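Local coordinates for protein DNA ligase (Alteromonas mediterranea, PDB 6GDR) that probably seals nicks in duplex DNA as a minimal ATP-dependent ligase of the Lig E type, here holding adenosine monophosphate in its nucleotide pocket, at residues I24-D36 against V164-E176. Residues are numbered along the deposited sequence; the frame is centred on the assembly and turned at random.
Sequences INIAEYWVSEKLD and VSQFTLSSVNALE. With AMP (adenosine monophosphate), chain G.
Val31 and Phe167 form a single antiparallel, hydrogen-bonded bridge that lays segment 164-176 along the outer edge of strand 29-34 in the adenylation (nucleotidyltransferase) domain of this DNA ligase. Both bonds are short and fairly straight: Val31 N to Phe167 O is 2.8 Å, and Phe167 N returns the bond to Val31 O, also at 2.8 Å. A chi1 of 54° sets Phe167 CG between the backbone N and the carbonyl carbon, which brings the ring back over the bridge, with Val31 O 3.4 Å from the ring plane and Val31 CB over the same face in a CH-pi contact. A branched valine suits this place, since CG1 meets the ring at CE1 while also touching Leu169 CD1. An alanine in place of Phe167 removes the ring, which would probably leave Val31 CB and CG1 without their aromatic partner and open a gap beside them. Packing is also close at Ile26, whose long branch puts CD1 against Leu175 CB (3.6 Å) at the start of helix 172-184, and at Trp30, whose ring edge meets Phe167 O through CE3 (3.3 Å). The solvent side is looser: Ala27, Thr168 and Ser170 are exposed, and where the pairing stops after one bridge a water links Ile26 O and Tyr29 O to Leu169 N. Toward the pocket, small Ser32 leaves room for Val164, whose CG1 approaches both Ser32 CB and AMP N6, while Leu35 N donates to AMP N7 (2.9 Å). Gln166, bent at chi2 (-79°), brings OE1 to a second water, which it shares with Trp30 O and, at 2.7 Å, with Ser32 OG.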
ATOM      1  N   ILE D  24     -13.189   2.904  17.416  1.00108.74           N
ATOM      2  CA  ILE D  24     -13.957   3.331  16.252  1.00105.38           C
ATOM      3  C   ILE D  24     -15.184   2.442  16.082  1.00 93.31           C
ATOM      4  O   ILE D  24     -15.196   1.266  16.474  1.00109.71           O
ATOM      5  CB  ILE D  24     -13.099   3.324  14.973  1.00 95.69           C
ATOM      6  CG1 ILE D  24     -12.619   1.902  14.657  1.00 83.99           C
ATOM      7  CG2 ILE D  24     -11.935   4.307  15.101  1.00121.17           C
ATOM      8  CD1 ILE D  24     -11.796   1.792  13.395  1.00 83.50           C
ATOM      9  N   ASN D  25     -16.234   3.015  15.496  1.00 93.46           N
ATOM     10  CA  ASN D  25     -17.430   2.274  15.108  1.00 81.81           C
ATOM     11  C   ASN D  25     -17.337   1.993  13.614  1.00 71.39           C
ATOM     12  O   ASN D  25     -17.469   2.908  12.794  1.00 64.58           O
ATOM     13  CB  ASN D  25     -18.696   3.057  15.447  1.00 75.21           C
ATOM     14  CG  ASN D  25     -19.960   2.345  14.999  1.00 90.20           C
ATOM     15  OD1 ASN D  25     -19.926   1.174  14.623  1.00 94.99           O
ATOM     16  ND2 ASN D  25     -21.085   3.049  15.042  1.00 86.22           N
ATOM     17  N   ILE D  26     -17.114   0.723  13.263  1.00 60.74           N
ATOM     18  CA  ILE D  26     -16.861   0.370  11.868  1.00 71.19           C
ATOM     19  C   ILE D  26     -18.049   0.729  10.990  1.00 73.61           C
ATOM     20  O   ILE D  26     -17.883   1.025   9.800  1.00 57.85           O
ATOM     21  CB  ILE D  26     -16.508  -1.128  11.749  1.00 68.28           C
ATOM     22  CG1 ILE D  26     -15.260  -1.434  12.580  1.00 66.23           C
ATOM     23  CG2 ILE D  26     -16.303  -1.510  10.276  1.00 65.43           C
ATOM     24  CD1 ILE D  26     -14.766  -2.857  12.464  1.00 91.20           C
ATOM     25  N   ALA D  27     -19.262   0.714  11.549  1.00 70.68           N
ATOM     26  CA  ALA D  27     -20.451   0.996  10.753  1.00 67.76           C
ATOM     27  C   ALA D  27     -20.404   2.375  10.106  1.00 67.14           C
ATOM     28  O   ALA D  27     -21.145   2.621   9.149  1.00 61.41           O
ATOM     29  CB  ALA D  27     -21.703   0.872  11.620  1.00 83.64           C
ATOM     30  N   GLU D  28     -19.554   3.273  10.600  1.00 54.10           N
ATOM     31  CA  GLU D  28     -19.437   4.620  10.056  1.00 59.32           C
ATOM     32  C   GLU D  28     -18.413   4.717   8.930  1.00 60.20           C
ATOM     33  O   GLU D  28     -18.110   5.827   8.480  1.00 56.44           O
ATOM     34  CB  GLU D  28     -19.062   5.602  11.170  1.00 67.17           C
ATOM     35  CG  GLU D  28     -19.941   5.513  12.407  1.00 72.19           C
ATOM     36  CD  GLU D  28     -19.506   6.470  13.499  1.00 80.99           C
ATOM     37  OE1 GLU D  28     -18.656   7.343  13.224  1.00 72.29           O
ATOM     38  OE2 GLU D  28     -20.010   6.345  14.635  1.00 89.86           O
ATOM     39  N   TYR D  29     -17.878   3.590   8.466  1.00 57.38           N
ATOM     40  CA  TYR D  29     -16.818   3.576   7.470  1.00 61.98           C
ATOM     41  C   TYR D  29     -17.248   2.796   6.236  1.00 52.70           C
ATOM     42  O   TYR D  29     -17.974   1.802   6.327  1.00 56.38           O
ATOM     43  CB  TYR D  29     -15.537   2.942   8.027  1.00 51.38           C
ATOM     44  CG  TYR D  29     -14.875   3.723   9.134  1.00 65.40           C
ATOM     45  CD1 TYR D  29     -15.336   3.642  10.441  1.00 58.73           C
ATOM     46  CD2 TYR D  29     -13.777   4.531   8.876  1.00 55.16           C
ATOM     47  CE1 TYR D  29     -14.726   4.352  11.459  1.00 66.15           C
ATOM     48  CE2 TYR D  29     -13.161   5.243   9.884  1.00 69.11           C
ATOM     49  CZ  TYR D  29     -13.638   5.150  11.175  1.00 56.80           C
ATOM     50  OH  TYR D  29     -13.028   5.860  12.184  1.00 63.25           O
ATOM     51  N   TRP D  30     -16.785   3.260   5.078  1.00 48.26           N
ATOM     52  CA  TRP D  30     -16.798   2.441   3.875  1.00 52.21           C
ATOM     53  C   TRP D  30     -15.570   1.542   3.883  1.00 56.74           C
ATOM     54  O   TRP D  30     -14.443   2.021   4.041  1.00 42.82           O
ATOM     55  CB  TRP D  30     -16.801   3.309   2.615  1.00 60.12           C
ATOM     56  CG  TRP D  30     -18.146   3.834   2.218  1.00 59.59           C
ATOM     57  CD1 TRP D  30     -18.508   5.144   2.091  1.00 63.19           C
ATOM     58  CD2 TRP D  30     -19.307   3.064   1.883  1.00 53.28           C
ATOM     59  NE1 TRP D  30     -19.822   5.237   1.704  1.00 66.32           N
ATOM     60  CE2 TRP D  30     -20.336   3.975   1.568  1.00 63.07           C
ATOM     61  CE3 TRP D  30     -19.578   1.693   1.821  1.00 60.72           C
ATOM     62  CZ2 TRP D  30     -21.613   3.560   1.198  1.00 58.03           C
ATOM     63  CZ3 TRP D  30     -20.847   1.283   1.453  1.00 67.61           C
ATOM     64  CH2 TRP D  30     -21.848   2.213   1.147  1.00 59.11           C
ATOM     65  N   VAL D  31     -15.787   0.242   3.727  1.00 50.70           N
ATOM     66  CA  VAL D  31     -14.703  -0.733   3.716  1.00 44.32           C
ATOM     67  C   VAL D  31     -14.397  -1.102   2.273  1.00 42.72           C
ATOM     68  O   VAL D  31     -15.301  -1.181   1.432  1.00 63.17           O
ATOM     69  CB  VAL D  31     -15.065  -1.985   4.538  1.00 50.31           C
ATOM     70  CG1 VAL D  31     -13.845  -2.884   4.698  1.00 47.66           C
ATOM     71  CG2 VAL D  31     -15.625  -1.590   5.897  1.00 60.40           C
ATOM     72  N   SER D  32     -13.118  -1.320   1.985  1.00 49.36           N
ATOM     73  CA  SER D  32     -12.694  -1.750   0.661  1.00 50.07           C
ATOM     74  C   SER D  32     -11.372  -2.487   0.798  1.00 50.18           C
ATOM     75  O   SER D  32     -10.607  -2.248   1.735  1.00 42.60           O
ATOM     76  CB  SER D  32     -12.550  -0.566  -0.301  1.00 44.92           C
ATOM     77  OG  SER D  32     -11.566   0.344   0.154  1.00 48.62           O
ATOM     78  N   GLU D  33     -11.116  -3.385  -0.148  1.00 48.87           N
ATOM     79  CA  GLU D  33      -9.880  -4.153  -0.151  1.00 40.45           C
ATOM     80  C   GLU D  33      -8.726  -3.274  -0.611  1.00 44.99           C
ATOM     81  O   GLU D  33      -8.829  -2.585  -1.631  1.00 43.53           O
ATOM     82  CB  GLU D  33     -10.015  -5.370  -1.065  1.00 47.51           C
ATOM     83  CG  GLU D  33      -8.741  -6.193  -1.209  1.00 44.58           C
ATOM     84  CD  GLU D  33      -8.950  -7.449  -2.034  1.00 39.16           C
ATOM     85  OE1 GLU D  33     -10.087  -7.966  -2.057  1.00 60.98           O
ATOM     86  OE2 GLU D  33      -7.979  -7.918  -2.664  1.00 41.87           O
ATOM     87  N   LYS D  34      -7.630  -3.297   0.141  1.00 44.39           N
ATOM     88  CA  LYS D  34      -6.436  -2.568  -0.264  1.00 47.67           C
ATOM     89  C   LYS D  34      -5.778  -3.279  -1.439  1.00 49.31           C
ATOM     90  O   LYS D  34      -5.469  -4.472  -1.364  1.00 44.68           O
ATOM     91  CB  LYS D  34      -5.455  -2.454   0.901  1.00 52.79           C
ATOM     92  CG  LYS D  34      -4.334  -1.460   0.655  1.00 45.13           C
ATOM     93  CD  LYS D  34      -3.255  -1.558   1.717  1.00 66.22           C
ATOM     94  CE  LYS D  34      -2.173  -0.513   1.501  1.00 76.27           C
ATOM     95  NZ  LYS D  34      -1.547  -0.612   0.152  1.00 73.80           N
ATOM     96  N   LEU D  35      -5.563  -2.544  -2.527  1.00 44.33           N
ATOM     97  CA  LEU D  35      -5.021  -3.099  -3.760  1.00 48.70           C
ATOM     98  C   LEU D  35      -3.526  -2.812  -3.823  1.00 48.25           C
ATOM     99  O   LEU D  35      -3.112  -1.648  -3.809  1.00 44.86           O
ATOM    100  CB  LEU D  35      -5.739  -2.515  -4.975  1.00 35.09           C
ATOM    101  CG  LEU D  35      -7.269  -2.590  -4.924  1.00 45.18           C
ATOM    102  CD1 LEU D  35      -7.876  -2.019  -6.195  1.00 50.58           C
ATOM    103  CD2 LEU D  35      -7.747  -4.020  -4.703  1.00 46.92           C
ATOM    104  N   ASP D  36      -2.724  -3.872  -3.899  1.00 42.49           N
ATOM    105  CA  ASP D  36      -1.267  -3.754  -3.906  1.00 40.64           C
ATOM    106  C   ASP D  36      -0.819  -3.345  -5.307  1.00 46.68           C
ATOM    107  O   ASP D  36      -0.317  -4.147  -6.099  1.00 50.62           O
ATOM    108  CB  ASP D  36      -0.625  -5.064  -3.469  1.00 41.96           C
ATOM    109  CG  ASP D  36       0.861  -4.928  -3.206  1.00 39.48           C
ATOM    110  OD1 ASP D  36       1.361  -3.785  -3.163  1.00 39.28           O
ATOM    111  OD2 ASP D  36       1.530  -5.969  -3.039  1.00 47.70           O
ATOM    112  N   VAL D 164     -12.950   1.453  -7.018  1.00 51.53           N
ATOM    113  CA  VAL D 164     -12.797   0.421  -6.001  1.00 44.80           C
ATOM    114  C   VAL D 164     -14.153   0.122  -5.381  1.00 49.05           C
ATOM    115  O   VAL D 164     -14.913   1.034  -5.033  1.00 49.57           O
ATOM    116  CB  VAL D 164     -11.779   0.865  -4.942  1.00 55.05           C
ATOM    117  CG1 VAL D 164     -11.733  -0.128  -3.792  1.00 56.65           C
ATOM    118  CG2 VAL D 164     -10.396   1.013  -5.570  1.00 41.78           C
ATOM    119  N   SER D 165     -14.461  -1.164  -5.242  1.00 45.66           N
ATOM    120  CA  SER D 165     -15.723  -1.572  -4.643  1.00 52.07           C
ATOM    121  C   SER D 165     -15.728  -1.229  -3.160  1.00 52.62           C
ATOM    122  O   SER D 165     -14.772  -1.528  -2.437  1.00 44.05           O
ATOM    123  CB  SER D 165     -15.945  -3.071  -4.841  1.00 42.19           C
ATOM    124  OG  SER D 165     -15.934  -3.409  -6.217  1.00 74.99           O
ATOM    125  N   GLN D 166     -16.810  -0.601  -2.708  1.00 50.78           N
ATOM    126  CA  GLN D 166     -16.973  -0.207  -1.317  1.00 45.22           C
ATOM    127  C   GLN D 166     -18.150  -0.968  -0.725  1.00 56.32           C
ATOM    128  O   GLN D 166     -19.248  -0.955  -1.290  1.00 59.36           O
ATOM    129  CB  GLN D 166     -17.203   1.301  -1.196  1.00 46.62           C
ATOM    130  CG  GLN D 166     -16.130   2.156  -1.860  1.00 55.36           C
ATOM    131  CD  GLN D 166     -14.872   2.278  -1.025  1.00 57.15           C
ATOM    132  OE1 GLN D 166     -14.872   1.983   0.171  1.00 55.20           O
ATOM    133  NE2 GLN D 166     -13.789   2.720  -1.653  1.00 57.49           N
ATOM    134  N   PHE D 167     -17.915  -1.632   0.404  1.00 53.96           N
ATOM    135  CA  PHE D 167     -18.942  -2.385   1.109  1.00 56.72           C
ATOM    136  C   PHE D 167     -18.950  -1.959   2.573  1.00 56.64           C
ATOM    137  O   PHE D 167     -18.188  -1.082   2.993  1.00 52.11           O
ATOM    138  CB  PHE D 167     -18.712  -3.896   0.970  1.00 60.78           C
ATOM    139  CG  PHE D 167     -17.341  -4.340   1.389  1.00 53.38           C
ATOM    140  CD1 PHE D 167     -17.099  -4.755   2.686  1.00 56.77           C
ATOM    141  CD2 PHE D 167     -16.294  -4.345   0.482  1.00 47.95           C
ATOM    142  CE1 PHE D 167     -15.836  -5.165   3.072  1.00 52.37           C
ATOM    143  CE2 PHE D 167     -15.033  -4.753   0.862  1.00 59.70           C
ATOM    144  CZ  PHE D 167     -14.802  -5.163   2.158  1.00 52.20           C
ATOM    145  N   THR D 168     -19.823  -2.589   3.357  1.00 52.30           N
ATOM    146  CA  THR D 168     -20.022  -2.241   4.757  1.00 56.52           C
ATOM    147  C   THR D 168     -19.813  -3.465   5.638  1.00 53.85           C
ATOM    148  O   THR D 168     -20.204  -4.578   5.276  1.00 52.14           O
ATOM    149  CB  THR D 168     -21.428  -1.673   4.989  1.00 61.50           C
ATOM    150  OG1 THR D 168     -21.641  -0.545   4.131  1.00 62.27           O
ATOM    151  CG2 THR D 168     -21.605  -1.235   6.438  1.00 68.29           C
ATOM    152  N   LEU D 169     -19.189  -3.246   6.792  1.00 63.01           N
ATOM    153  CA  LEU D 169     -19.056  -4.240   7.847  1.00 55.39           C
ATOM    154  C   LEU D 169     -19.645  -3.672   9.135  1.00 78.46           C
ATOM    155  O   LEU D 169     -19.874  -2.466   9.260  1.00 71.08           O
ATOM    156  CB  LEU D 169     -17.586  -4.639   8.047  1.00 50.30           C
ATOM    157  CG  LEU D 169     -16.881  -5.261   6.838  1.00 66.00           C
ATOM    158  CD1 LEU D 169     -15.392  -5.396   7.106  1.00 59.56           C
ATOM    159  CD2 LEU D 169     -17.483  -6.616   6.501  1.00 67.57           C
ATOM    160  N   SER D 170     -19.890  -4.555  10.104  1.00 87.35           N
ATOM    161  CA  SER D 170     -20.539  -4.161  11.350  1.00 79.20           C
ATOM    162  C   SER D 170     -19.567  -4.278  12.520  1.00 75.26           C
ATOM    163  O   SER D 170     -18.909  -3.298  12.882  1.00 87.07           O
ATOM    164  CB  SER D 170     -21.786  -5.015  11.593  1.00 82.55           C
ATOM    165  OG  SER D 170     -21.439  -6.388  11.665  1.00 76.06           O
ATOM    166  N   SER D 171     -19.455  -5.468  13.108  1.00 77.60           N
ATOM    167  CA  SER D 171     -18.627  -5.655  14.292  1.00 71.36           C
ATOM    168  C   SER D 171     -17.145  -5.602  13.935  1.00 68.67           C
ATOM    169  O   SER D 171     -16.748  -5.731  12.773  1.00 66.83           O
ATOM    170  CB  SER D 171     -18.947  -6.994  14.959  1.00 85.36           C
ATOM    171  OG  SER D 171     -20.343  -7.139  15.155  1.00103.76           O
ATOM    172  N   VAL D 172     -16.314  -5.415  14.964  1.00 67.96           N
ATOM    173  CA  VAL D 172     -14.877  -5.566  14.772  1.00 69.15           C
ATOM    174  C   VAL D 172     -14.548  -7.014  14.444  1.00 61.33           C
ATOM    175  O   VAL D 172     -13.576  -7.296  13.731  1.00 50.43           O
ATOM    176  CB  VAL D 172     -14.108  -5.077  16.014  1.00 68.39           C
ATOM    177  CG1 VAL D 172     -14.503  -3.646  16.358  1.00 69.06           C
ATOM    178  CG2 VAL D 172     -14.343  -6.003  17.198  1.00 83.62           C
ATOM    179  N   ASN D 173     -15.349  -7.955  14.949  1.00 52.45           N
ATOM    180  CA  ASN D 173     -15.161  -9.357  14.597  1.00 63.55           C
ATOM    181  C   ASN D 173     -15.388  -9.576  13.108  1.00 64.08           C
ATOM    182  O   ASN D 173     -14.678 -10.363  12.471  1.00 63.45           O
ATOM    183  CB  ASN D 173     -16.108 -10.228  15.421  1.00 64.68           C
ATOM    184  CG  ASN D 173     -15.756 -11.701  15.351  1.00 88.05           C
ATOM    185  OD1 ASN D 173     -16.193 -12.414  14.448  1.00 90.29           O
ATOM    186  ND2 ASN D 173     -14.963 -12.164  16.310  1.00 88.67           N
ATOM    187  N   ALA D 174     -16.377  -8.887  12.532  1.00 54.61           N
ATOM    188  CA  ALA D 174     -16.603  -8.976  11.094  1.00 60.22           C
ATOM    189  C   ALA D 174     -15.396  -8.462  10.321  1.00 62.90           C
ATOM    190  O   ALA D 174     -15.065  -8.986   9.250  1.00 53.13           O
ATOM    191  CB  ALA D 174     -17.858  -8.192  10.711  1.00 50.21           C
ATOM    192  N   LEU D 175     -14.726  -7.437  10.849  1.00 52.91           N
ATOM    193  CA  LEU D 175     -13.532  -6.913  10.196  1.00 56.41           C
ATOM    194  C   LEU D 175     -12.399  -7.929  10.237  1.00 55.15           C
ATOM    195  O   LEU D 175     -11.734  -8.177   9.225  1.00 51.69           O
ATOM    196  CB  LEU D 175     -13.105  -5.607  10.866  1.00 50.86           C
ATOM    197  CG  LEU D 175     -11.968  -4.842  10.182  1.00 62.54           C
ATOM    198  CD1 LEU D 175     -12.503  -4.019   9.023  1.00 61.49           C
ATOM    199  CD2 LEU D 175     -11.226  -3.960  11.175  1.00 53.05           C
ATOM    200  N   GLU D 176     -12.164  -8.529  11.406  1.00 53.29           N
ATOM    201  CA  GLU D 176     -11.081  -9.497  11.535  1.00 61.28           C
ATOM    202  C   GLU D 176     -11.287 -10.679  10.596  1.00 61.02           C
ATOM    203  O   GLU D 176     -10.333 -11.160   9.974  1.00 63.62           O
ATOM    204  CB  GLU D 176     -10.978  -9.974  12.983  1.00 71.52           C
ATOM    205  CG  GLU D 176      -9.586 -10.429  13.392  1.00 86.08           C
ATOM    206  CD  GLU D 176      -8.612  -9.274  13.532  1.00 95.68           C
ATOM    207  OE1 GLU D 176      -9.066  -8.110  13.568  1.00 89.52           O
ATOM    208  OE2 GLU D 176      -7.390  -9.528  13.606  1.00104.87           O
TER
HETATM  209  P   AMP G 300       0.573   2.687   2.543  1.00127.79           P
HETATM  210  O1P AMP G 300       0.175   1.545   1.637  1.00157.78           O
HETATM  211  O2P AMP G 300       0.913   2.390   3.985  1.00105.70           O
HETATM  212  O5' AMP G 300      -0.613   3.775   2.517  1.00112.56           O
HETATM  213  C5' AMP G 300      -1.855   3.439   1.905  1.00 91.44           C
HETATM  214  C4' AMP G 300      -1.722   3.499   0.385  1.00107.46           C
HETATM  215  O4' AMP G 300      -2.438   2.413  -0.210  1.00100.79           O
HETATM  216  C3' AMP G 300      -2.245   4.782  -0.239  1.00 80.32           C
HETATM  217  O3' AMP G 300      -1.153   5.550  -0.757  1.00 93.16           O
HETATM  218  C2' AMP G 300      -3.185   4.345  -1.345  1.00 82.98           C
HETATM  219  O2' AMP G 300      -2.835   4.944  -2.594  1.00 86.99           O
HETATM  220  C1' AMP G 300      -3.040   2.831  -1.438  1.00 86.77           C
HETATM  221  N9  AMP G 300      -4.296   2.059  -1.651  1.00 81.28           N
HETATM  222  C8  AMP G 300      -4.319   0.885  -2.313  1.00 80.34           C
HETATM  223  N7  AMP G 300      -5.576   0.380  -2.372  1.00 57.43           N
HETATM  224  C5  AMP G 300      -6.386   1.243  -1.739  1.00 71.27           C
HETATM  225  C6  AMP G 300      -7.834   1.308  -1.442  1.00 62.45           C
HETATM  226  N6  AMP G 300      -8.661   0.321  -1.847  1.00 61.51           N
HETATM  227  N1  AMP G 300      -8.294   2.375  -0.756  1.00 62.83           N
HETATM  228  C2  AMP G 300      -7.473   3.360  -0.347  1.00 66.49           C
HETATM  229  N3  AMP G 300      -6.147   3.359  -0.585  1.00 57.58           N
HETATM  230  C4  AMP G 300      -5.547   2.352  -1.266  1.00 75.53           C
HETATM  231  O   HOH W   1     -18.620  -0.355   7.577  1.00 46.63           O
HETATM  232  O   HOH W   2     -12.683   2.039   1.902  1.00 39.43           O